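Local coordinates for conjugal transfer protein (Escherichia coli, PDB 5I97), which probably serves as a VirB8-like inner-membrane component of the type IV secretion machinery that transfers plasmid DNA between bacteria, at residues 126-131 against 156-161; 33-38 against 104-109; 51-56 against 66-71. One frame throughout, in Å; residues are numbered along the deposited sequence.

Contact 1. Residues 126-131 against 156-161; sequences WIAIMG and YRVNPE
I127 and N159 face each other as an antiparallel hydrogen-bonded pair: I127 N donates to N159 O at 2.7 Å, almost straight at 172°, and N159 N returns a bond to I127 O at 2.9 Å. I129 and R157 repeat the pattern, the return bond from R157 N to I129 O longer at 3.3 Å. Between the pairs, the CA-H of V158 points at I127 O. On the face carrying A128, V158, M130 and Y156 the touches are apolar. Y156 CG is anti to the backbone N (chi1 -171°), setting its ring alongside M130. M130 CG packs against Y156 CD1, and SD sits at the edge of the ring, 5.4 Å from its centroid, a Met-aromatic contact. On the other face I129 CG1 lies over the centre of the R157 guanidinium, 4.1 Å above its plane. At the strand end the indole of W126 crosses P160, W126 CZ3 meeting P160 CG at 3.8 Å. Further out, W126 stacks on F108 and bonds T110 through NE1, while Y156 OH is bonded to E42. Main-chain bonds thus set the register in this NTF2-like antiparallel sheet, apolar atoms meet on one face, and I127 and I129 share the other with R157 and N159.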
loop_
_atom_site.group_PDB
_atom_site.type_symbol
_atom_site.label_atom_id
_atom_site.label_comp_id
_atom_site.label_asym_id
_atom_site.label_seq_id
_atom_site.Cartn_x
_atom_site.Cartn_y
_atom_site.Cartn_z
ATOM N N TRP A 126 -12.075 11.541 11.104
ATOM C CA TRP A 126 -12.182 11.644 12.557
ATOM C C TRP A 126 -11.439 12.836 13.149
ATOM O O TRP A 126 -10.534 13.391 12.534
ATOM C CB TRP A 126 -11.644 10.375 13.211
ATOM C CG TRP A 126 -12.095 9.106 12.588
ATOM C CD1 TRP A 126 -11.502 8.448 11.554
ATOM C CD2 TRP A 126 -13.219 8.310 12.971
ATOM N NE1 TRP A 126 -12.189 7.310 11.262
ATOM C CE2 TRP A 126 -13.252 7.197 12.128
ATOM C CE3 TRP A 126 -14.200 8.437 13.963
ATOM C CZ2 TRP A 126 -14.230 6.212 12.218
ATOM C CZ3 TRP A 126 -15.172 7.458 14.059
ATOM C CH2 TRP A 126 -15.182 6.361 13.191
ATOM N N ILE A 127 -11.801 13.194 14.375
ATOM C CA ILE A 127 -11.060 14.195 15.133
ATOM C C ILE A 127 -10.543 13.570 16.423
ATOM O O ILE A 127 -11.316 13.017 17.206
ATOM C CB ILE A 127 -11.923 15.414 15.476
ATOM C CG1 ILE A 127 -12.623 15.946 14.227
ATOM C CG2 ILE A 127 -11.077 16.496 16.117
ATOM C CD1 ILE A 127 -13.606 17.060 14.501
ATOM N N ALA A 128 -9.240 13.669 16.650
ATOM C CA ALA A 128 -8.640 13.188 17.884
ATOM C C ALA A 128 -8.195 14.356 18.763
ATOM O O ALA A 128 -7.339 15.149 18.368
ATOM C CB ALA A 128 -7.466 12.284 17.580
ATOM N N ILE A 129 -8.816 14.479 19.933
ATOM C CA ILE A 129 -8.401 15.466 20.931
ATOM C C ILE A 129 -7.464 14.818 21.942
ATOM O O ILE A 129 -7.858 13.924 22.679
ATOM C CB ILE A 129 -9.601 16.074 21.676
ATOM C CG1 ILE A 129 -10.647 16.603 20.689
ATOM C CG2 ILE A 129 -9.134 17.150 22.647
ATOM C CD1 ILE A 129 -10.145 17.700 19.795
ATOM N N MET A 130 -6.226 15.276 21.991
ATOM C CA MET A 130 -5.213 14.569 22.757
ATOM C C MET A 130 -4.562 15.450 23.807
ATOM O O MET A 130 -4.332 16.633 23.580
ATOM C CB MET A 130 -4.145 14.025 21.812
ATOM C CG MET A 130 -4.706 13.373 20.561
ATOM S SD MET A 130 -3.416 12.874 19.424
ATOM C CE MET A 130 -2.453 11.769 20.452
ATOM N N GLY A 131 -4.262 14.864 24.958
ATOM C CA GLY A 131 -3.426 15.510 25.952
ATOM C C GLY A 131 -2.084 14.808 25.940
ATOM O O GLY A 131 -2.034 13.592 25.804
ATOM N N TYR A 156 -7.234 10.983 25.624
ATOM C CA TYR A 156 -7.431 10.618 24.239
ATOM C C TYR A 156 -8.887 10.321 23.955
ATOM O O TYR A 156 -9.482 9.416 24.530
ATOM C CB TYR A 156 -6.569 9.408 23.891
ATOM C CG TYR A 156 -6.534 9.073 22.417
ATOM C CD1 TYR A 156 -5.691 9.754 21.556
ATOM C CD2 TYR A 156 -7.326 8.066 21.896
ATOM C CE1 TYR A 156 -5.644 9.450 20.221
ATOM C CE2 TYR A 156 -7.285 7.752 20.562
ATOM C CZ TYR A 156 -6.443 8.449 19.729
ATOM O OH TYR A 156 -6.389 8.153 18.399
ATOM N N ARG A 157 -9.475 11.111 23.080
ATOM C CA ARG A 157 -10.831 10.846 22.657
ATOM C C ARG A 157 -10.981 11.178 21.186
ATOM O O ARG A 157 -10.483 12.198 20.703
ATOM C CB ARG A 157 -11.812 11.599 23.557
ATOM C CG ARG A 157 -11.913 13.072 23.341
ATOM C CD ARG A 157 -13.033 13.657 24.189
ATOM N NE ARG A 157 -13.015 15.121 24.183
ATOM C CZ ARG A 157 -13.732 15.888 23.367
ATOM N NH1 ARG A 157 -14.550 15.338 22.475
ATOM N NH2 ARG A 157 -13.633 17.211 23.453
ATOM N N VAL A 158 -11.653 10.280 20.479
ATOM C CA VAL A 158 -11.866 10.408 19.056
ATOM C C VAL A 158 -13.350 10.540 18.786
ATOM O O VAL A 158 -14.164 9.887 19.422
ATOM C CB VAL A 158 -11.280 9.204 18.294
ATOM C CG1 VAL A 158 -11.568 9.304 16.801
ATOM C CG2 VAL A 158 -9.777 9.113 18.540
ATOM N N ASN A 159 -13.689 11.405 17.844
ATOM C CA ASN A 159 -15.058 11.607 17.418
ATOM C C ASN A 159 -15.079 11.732 15.922
ATOM O O ASN A 159 -14.082 12.138 15.325
ATOM C CB ASN A 159 -15.672 12.858 18.052
ATOM C CG ASN A 159 -15.640 12.836 19.558
ATOM O OD1 ASN A 159 -15.023 13.687 20.192
ATOM N ND2 ASN A 159 -16.338 11.879 20.142
ATOM N N PRO A 160 -16.209 11.373 15.301
ATOM C CA PRO A 160 -16.301 11.504 13.846
ATOM C C PRO A 160 -16.312 12.973 13.449
ATOM O O PRO A 160 -16.606 13.802 14.295
ATOM C CB PRO A 160 -17.643 10.841 13.515
ATOM C CG PRO A 160 -17.950 9.975 14.701
ATOM C CD PRO A 160 -17.387 10.698 15.875
ATOM N N GLU A 161 -16.084 13.266 12.175
ATOM C CA GLU A 161 -16.090 14.634 11.663
ATOM C C GLU A 161 -17.438 14.959 11.038
ATOM O O GLU A 161 -18.035 14.104 10.383
ATOM C CB GLU A 161 -14.993 14.826 10.614
ATOM C CG GLU A 161 -14.878 16.258 10.087
ATOM C CD GLU A 161 -13.849 17.084 10.801
ATOM O OE1 GLU A 161 -12.855 16.509 11.273
ATOM O OE2 GLU A 161 -14.034 18.310 10.908
#

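Contact 2. Residues 33-38 against 104-109; sequences WLTQYV and ATIRFT
V38 turns CG1 anti to its own nitrogen (chi1 170°), which aims that methyl at F108, while F108 holds its ring between backbone N and carbonyl carbon, laying one face under it. The setting is the helix-on-sheet layer of the NTF2-like VirB8 fold: helix 27-42 packs on strand 103-114, and the axes of the short segments approach to 10.0 Å, at an angle of 48°. V38 CG1 stands 3.9 Å from the F108 ring centroid, only 8° off the normal, a CH-pi contact over the ring centre. The second methyl, V38 CG2, meets I106 CD1 at 4.0 Å as the two side chains slide past each other in opposite directions. The three residues of 104-109 that face the helix, A104, I106 and F108, are all apolar; W126 stacks with F108, and V158 also touches it. An alanine in place of this phenylalanine is likely to open a gap beneath V38 CG1 and deprive the W126 indole of its stacking partner. One turn earlier on the helix, L34 reaches two residues of the strand. Its CB touches I106 CD1 at 3.8 Å, and L34 CD1 meets the methyl A104 CB at 3.7 Å.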
loop_
_atom_site.group_PDB
_atom_site.type_symbol
_atom_site.label_atom_id
_atom_site.label_comp_id
_atom_site.label_asym_id
_atom_site.label_seq_id
_atom_site.Cartn_x
_atom_site.Cartn_y
_atom_site.Cartn_z
ATOM N N TRP A 33 5.488 12.766 17.277
ATOM C CA TRP A 33 5.036 11.756 18.222
ATOM C C TRP A 33 3.521 11.660 18.248
ATOM O O TRP A 33 2.976 10.568 18.340
ATOM C CB TRP A 33 5.565 12.045 19.633
ATOM C CG TRP A 33 7.049 12.038 19.695
ATOM C CD1 TRP A 33 7.862 13.115 19.856
ATOM C CD2 TRP A 33 7.912 10.895 19.589
ATOM N NE1 TRP A 33 9.172 12.720 19.851
ATOM C CE2 TRP A 33 9.231 11.360 19.690
ATOM C CE3 TRP A 33 7.693 9.526 19.417
ATOM C CZ2 TRP A 33 10.332 10.505 19.633
ATOM C CZ3 TRP A 33 8.783 8.681 19.356
ATOM C CH2 TRP A 33 10.084 9.171 19.465
ATOM N N LEU A 34 2.840 12.791 18.136
ATOM C CA LEU A 34 1.392 12.759 18.180
ATOM C C LEU A 34 0.812 12.029 16.967
ATOM O O LEU A 34 -0.115 11.241 17.107
ATOM C CB LEU A 34 0.828 14.165 18.267
ATOM C CG LEU A 34 1.005 14.820 19.630
ATOM C CD1 LEU A 34 1.002 16.332 19.484
ATOM C CD2 LEU A 34 -0.044 14.355 20.614
ATOM N N THR A 35 1.363 12.284 15.783
ATOM C CA THR A 35 0.877 11.617 14.593
ATOM C C THR A 35 1.266 10.132 14.626
ATOM O O THR A 35 0.505 9.288 14.174
ATOM C CB THR A 35 1.378 12.290 13.278
ATOM O OG1 THR A 35 2.798 12.418 13.301
ATOM C CG2 THR A 35 0.763 13.662 13.099
ATOM N N GLN A 36 2.451 9.824 15.149
ATOM C CA GLN A 36 2.881 8.434 15.315
ATOM C C GLN A 36 1.939 7.671 16.216
ATOM O O GLN A 36 1.628 6.517 15.971
ATOM C CB GLN A 36 4.284 8.364 15.923
ATOM C CG GLN A 36 5.394 8.679 14.971
ATOM C CD GLN A 36 5.539 7.616 13.930
ATOM O OE1 GLN A 36 5.298 7.858 12.757
ATOM N NE2 GLN A 36 5.954 6.427 14.350
ATOM N N TYR A 37 1.485 8.337 17.260
ATOM C CA TYR A 37 0.605 7.716 18.221
ATOM C C TYR A 37 -0.717 7.369 17.557
ATOM O O TYR A 37 -1.204 6.253 17.701
ATOM C CB TYR A 37 0.394 8.626 19.423
ATOM C CG TYR A 37 -0.418 8.017 20.536
ATOM C CD1 TYR A 37 0.185 7.265 21.534
ATOM C CD2 TYR A 37 -1.796 8.186 20.588
ATOM C CE1 TYR A 37 -0.559 6.707 22.563
ATOM C CE2 TYR A 37 -2.546 7.639 21.612
ATOM C CZ TYR A 37 -1.926 6.899 22.595
ATOM O OH TYR A 37 -2.678 6.354 23.605
ATOM N N VAL A 38 -1.290 8.330 16.841
ATOM C CA VAL A 38 -2.546 8.115 16.151
ATOM C C VAL A 38 -2.407 7.021 15.105
ATOM O O VAL A 38 -3.273 6.174 14.962
ATOM C CB VAL A 38 -3.047 9.402 15.484
ATOM C CG1 VAL A 38 -4.231 9.108 14.551
ATOM C CG2 VAL A 38 -3.403 10.434 16.534
ATOM N N ALA A 104 -3.605 18.757 21.753
ATOM C CA ALA A 104 -3.494 18.731 20.303
ATOM C C ALA A 104 -4.777 18.210 19.668
ATOM O O ALA A 104 -5.473 17.372 20.232
ATOM C CB ALA A 104 -2.319 17.896 19.880
ATOM N N THR A 105 -5.089 18.736 18.495
ATOM C CA THR A 105 -6.232 18.288 17.733
ATOM C C THR A 105 -5.766 17.708 16.422
ATOM O O THR A 105 -5.107 18.382 15.644
ATOM C CB THR A 105 -7.194 19.422 17.457
ATOM O OG1 THR A 105 -7.718 19.895 18.696
ATOM C CG2 THR A 105 -8.327 18.947 16.579
ATOM N N ILE A 106 -6.086 16.446 16.184
ATOM C CA ILE A 106 -5.624 15.790 14.977
ATOM C C ILE A 106 -6.791 15.275 14.133
ATOM O O ILE A 106 -7.592 14.458 14.587
ATOM C CB ILE A 106 -4.662 14.642 15.320
ATOM C CG1 ILE A 106 -3.407 15.222 15.977
ATOM C CG2 ILE A 106 -4.315 13.832 14.084
ATOM C CD1 ILE A 106 -2.296 14.230 16.187
ATOM N N ARG A 107 -6.871 15.745 12.895
ATOM C CA ARG A 107 -7.889 15.270 11.975
ATOM C C ARG A 107 -7.304 14.237 11.041
ATOM O O ARG A 107 -6.298 14.482 10.374
ATOM C CB ARG A 107 -8.478 16.437 11.196
ATOM C CG ARG A 107 -9.311 17.331 12.070
ATOM C CD ARG A 107 -10.017 18.404 11.284
ATOM N NE ARG A 107 -10.996 19.102 12.116
ATOM C CZ ARG A 107 -10.697 19.982 13.066
ATOM N NH1 ARG A 107 -9.433 20.267 13.347
ATOM N NH2 ARG A 107 -11.673 20.558 13.754
ATOM N N PHE A 108 -7.952 13.079 10.984
ATOM C CA PHE A 108 -7.397 11.984 10.222
ATOM C C PHE A 108 -8.451 11.129 9.533
ATOM O O PHE A 108 -9.631 11.139 9.878
ATOM C CB PHE A 108 -6.511 11.118 11.142
ATOM C CG PHE A 108 -7.256 10.405 12.242
ATOM C CD1 PHE A 108 -7.665 11.082 13.376
ATOM C CD2 PHE A 108 -7.485 9.041 12.175
ATOM C CE1 PHE A 108 -8.333 10.427 14.382
ATOM C CE2 PHE A 108 -8.135 8.384 13.197
ATOM C CZ PHE A 108 -8.563 9.075 14.292
ATOM N N THR A 109 -7.987 10.373 8.554
ATOM C CA THR A 109 -8.845 9.551 7.735
ATOM C C THR A 109 -8.404 8.105 7.798
ATOM O O THR A 109 -7.219 7.806 7.692
ATOM C CB THR A 109 -8.841 10.029 6.281
ATOM O OG1 THR A 109 -9.466 11.312 6.221
ATOM C CG2 THR A 109 -9.617 9.064 5.388
#

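Contact 3. Residues 51-56 against 66-71; sequences VDYTAV and ESYQSK
Y53 crosses to Y68 and Q69 with its ring anti to its own backbone N (chi1 179°), and CB, the CD1/CE1 side of the ring and the tip find partners in turn. CB comes first, 3.9 Å from Y68 OH. Next, CD1 lies against Y68 CE2 at 3.5 Å; the ring centroids are 5.7 Å apart and the planes 33° from parallel, so the two rings meet obliquely. CE1 is near both Y68 CE2 and Q69 CG. At the tip, Y53 OH rests on the aliphatic part of Q69, 3.4 Å from its CG, the glutamine chain crossing the tyrosine at about a right angle. This is a helix-helix contact, joining helix 49-58 to helix 62-69 within the helical part of the VirB8-type domain, probably periplasmic as in its relatives. Y68 is directed at the first helix and receives V56 on one face: V56 CG1 stands 3.5 Å from the Y68 centroid, 14° off the normal, a CH-pi contact. R41 of helix 27-42 touches both V56 and Y68, and F72 meets both tyrosine rings, edge-to-face in the case of Y53. A water completes the join where direct polar bonds are lacking. It donates to Y53 O at 2.6 Å and accepts from Q69 NE2 at 2.9 Å, and its oxygen lies above one face of the Y53 ring, offset toward the rim.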
loop_
_atom_site.group_PDB
_atom_site.type_symbol
_atom_site.label_atom_id
_atom_site.label_comp_id
_atom_site.label_asym_id
_atom_site.label_seq_id
_atom_site.Cartn_x
_atom_site.Cartn_y
_atom_site.Cartn_z
ATOM N N VAL A 51 3.807 -4.611 17.341
ATOM C CA VAL A 51 4.630 -3.414 17.457
ATOM C C VAL A 51 3.779 -2.204 17.798
ATOM O O VAL A 51 4.138 -1.423 18.677
ATOM C CB VAL A 51 5.412 -3.151 16.161
ATOM C CG1 VAL A 51 6.057 -1.779 16.171
ATOM C CG2 VAL A 51 6.428 -4.258 15.937
ATOM N N ASP A 52 2.642 -2.064 17.120
ATOM C CA ASP A 52 1.748 -0.939 17.361
ATOM C C ASP A 52 1.215 -0.953 18.786
ATOM O O ASP A 52 1.157 0.084 19.440
ATOM C CB ASP A 52 0.581 -0.955 16.367
ATOM C CG ASP A 52 1.021 -0.713 14.939
ATOM O OD1 ASP A 52 2.056 -0.045 14.732
ATOM O OD2 ASP A 52 0.348 -1.216 14.019
ATOM N N TYR A 53 0.811 -2.132 19.254
ATOM C CA TYR A 53 0.291 -2.323 20.607
ATOM C C TYR A 53 1.330 -1.967 21.667
ATOM O O TYR A 53 1.020 -1.371 22.699
ATOM C CB TYR A 53 -0.171 -3.768 20.787
ATOM C CG TYR A 53 -0.696 -4.090 22.157
ATOM C CD1 TYR A 53 -2.031 -3.885 22.472
ATOM C CD2 TYR A 53 0.146 -4.578 23.142
ATOM C CE1 TYR A 53 -2.522 -4.185 23.720
ATOM C CE2 TYR A 53 -0.332 -4.870 24.395
ATOM C CZ TYR A 53 -1.668 -4.677 24.678
ATOM O OH TYR A 53 -2.137 -4.965 25.937
ATOM N N THR A 54 2.554 -2.405 21.435
ATOM C CA THR A 54 3.649 -2.092 22.336
ATOM C C THR A 54 3.902 -0.592 22.353
ATOM O O THR A 54 4.047 -0.004 23.418
ATOM C CB THR A 54 4.926 -2.841 21.941
ATOM O OG1 THR A 54 4.699 -4.247 22.097
ATOM C CG2 THR A 54 6.092 -2.433 22.824
ATOM N N ALA A 55 3.909 0.025 21.175
ATOM C CA ALA A 55 4.166 1.455 21.062
ATOM C C ALA A 55 3.129 2.304 21.793
ATOM O O ALA A 55 3.492 3.230 22.528
ATOM C CB ALA A 55 4.233 1.857 19.603
ATOM N N VAL A 56 1.851 2.003 21.597
ATOM C CA VAL A 56 0.792 2.752 22.260
ATOM C C VAL A 56 0.905 2.644 23.771
ATOM O O VAL A 56 0.703 3.630 24.483
ATOM C CB VAL A 56 -0.596 2.271 21.821
ATOM C CG1 VAL A 56 -1.691 2.918 22.653
ATOM C CG2 VAL A 56 -0.792 2.539 20.344
ATOM N N GLU A 66 -4.763 1.452 29.577
ATOM C CA GLU A 66 -5.578 0.297 29.915
ATOM C C GLU A 66 -6.961 0.447 29.308
ATOM O O GLU A 66 -7.670 -0.530 29.108
ATOM C CB GLU A 66 -5.629 0.121 31.443
ATOM C CG GLU A 66 -6.917 -0.453 32.024
ATOM C CD GLU A 66 -6.962 -0.345 33.542
ATOM O OE1 GLU A 66 -6.087 0.336 34.120
ATOM O OE2 GLU A 66 -7.880 -0.928 34.158
ATOM N N SER A 67 -7.304 1.659 28.908
ATOM C CA SER A 67 -8.493 1.840 28.095
ATOM C C SER A 67 -8.288 1.296 26.676
ATOM O O SER A 67 -9.209 0.757 26.067
ATOM C CB SER A 67 -8.871 3.318 28.049
ATOM O OG SER A 67 -9.934 3.530 27.140
ATOM N N TYR A 68 -7.061 1.406 26.175
ATOM C CA TYR A 68 -6.733 0.952 24.833
ATOM C C TYR A 68 -6.494 -0.542 24.786
ATOM O O TYR A 68 -6.856 -1.201 23.823
ATOM C CB TYR A 68 -5.491 1.673 24.319
ATOM C CG TYR A 68 -4.755 0.965 23.196
ATOM C CD1 TYR A 68 -5.154 1.128 21.882
ATOM C CD2 TYR A 68 -3.652 0.161 23.447
ATOM C CE1 TYR A 68 -4.491 0.506 20.852
ATOM C CE2 TYR A 68 -2.980 -0.470 22.412
ATOM C CZ TYR A 68 -3.406 -0.292 21.116
ATOM O OH TYR A 68 -2.746 -0.901 20.072
ATOM N N GLN A 69 -5.852 -1.063 25.822
ATOM C CA GLN A 69 -5.501 -2.475 25.887
ATOM C C GLN A 69 -6.707 -3.363 26.141
ATOM O O GLN A 69 -6.635 -4.575 25.981
ATOM C CB GLN A 69 -4.452 -2.700 26.976
ATOM C CG GLN A 69 -3.183 -1.890 26.778
ATOM C CD GLN A 69 -2.253 -1.941 27.967
ATOM O OE1 GLN A 69 -2.655 -2.306 29.064
ATOM N NE2 GLN A 69 -0.992 -1.589 27.748
ATOM N N SER A 70 -7.815 -2.737 26.512
ATOM C CA SER A 70 -9.045 -3.436 26.827
ATOM C C SER A 70 -9.573 -4.258 25.649
ATOM O O SER A 70 -9.973 -5.404 25.815
ATOM C CB SER A 70 -10.092 -2.426 27.296
ATOM O OG SER A 70 -11.389 -2.984 27.281
ATOM N N LYS A 71 -9.569 -3.659 24.463
ATOM C CA LYS A 71 -10.097 -4.297 23.261
ATOM C C LYS A 71 -9.274 -5.507 22.820
ATOM O O LYS A 71 -9.724 -6.280 21.975
ATOM C CB LYS A 71 -10.202 -3.286 22.117
ATOM C CG LYS A 71 -8.946 -2.500 21.840
ATOM C CD LYS A 71 -9.213 -1.341 20.893
ATOM C CE LYS A 71 -10.300 -1.672 19.880
ATOM N NZ LYS A 71 -10.643 -0.518 18.993
HETATM O O HOH W 1 0.286 -1.826 25.200
#

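In the fold
Contacts 1 and 2 have centres 9 Å apart and share the antiparallel sheet, in which strands 103-114 and 124-134 are neighbours: A128 N and I106 O, 2.8 Å apart, probably form one of the bonds between them. M130 and L34 also pack together, so helix 27-42 spans both strands. Contact 3 lies among the helices, its centre about 16 Å from that of contact 2, touching it through Y37 OH and V56 CG1. From contact 1 it stays about 6 Å away at the nearest atoms. Along the chain contact 3 is nested inside the loop closed by contact 2, and contact 1 follows. Helix 27-42 thus connects the sheet to the helical layer of one VirB8 domain.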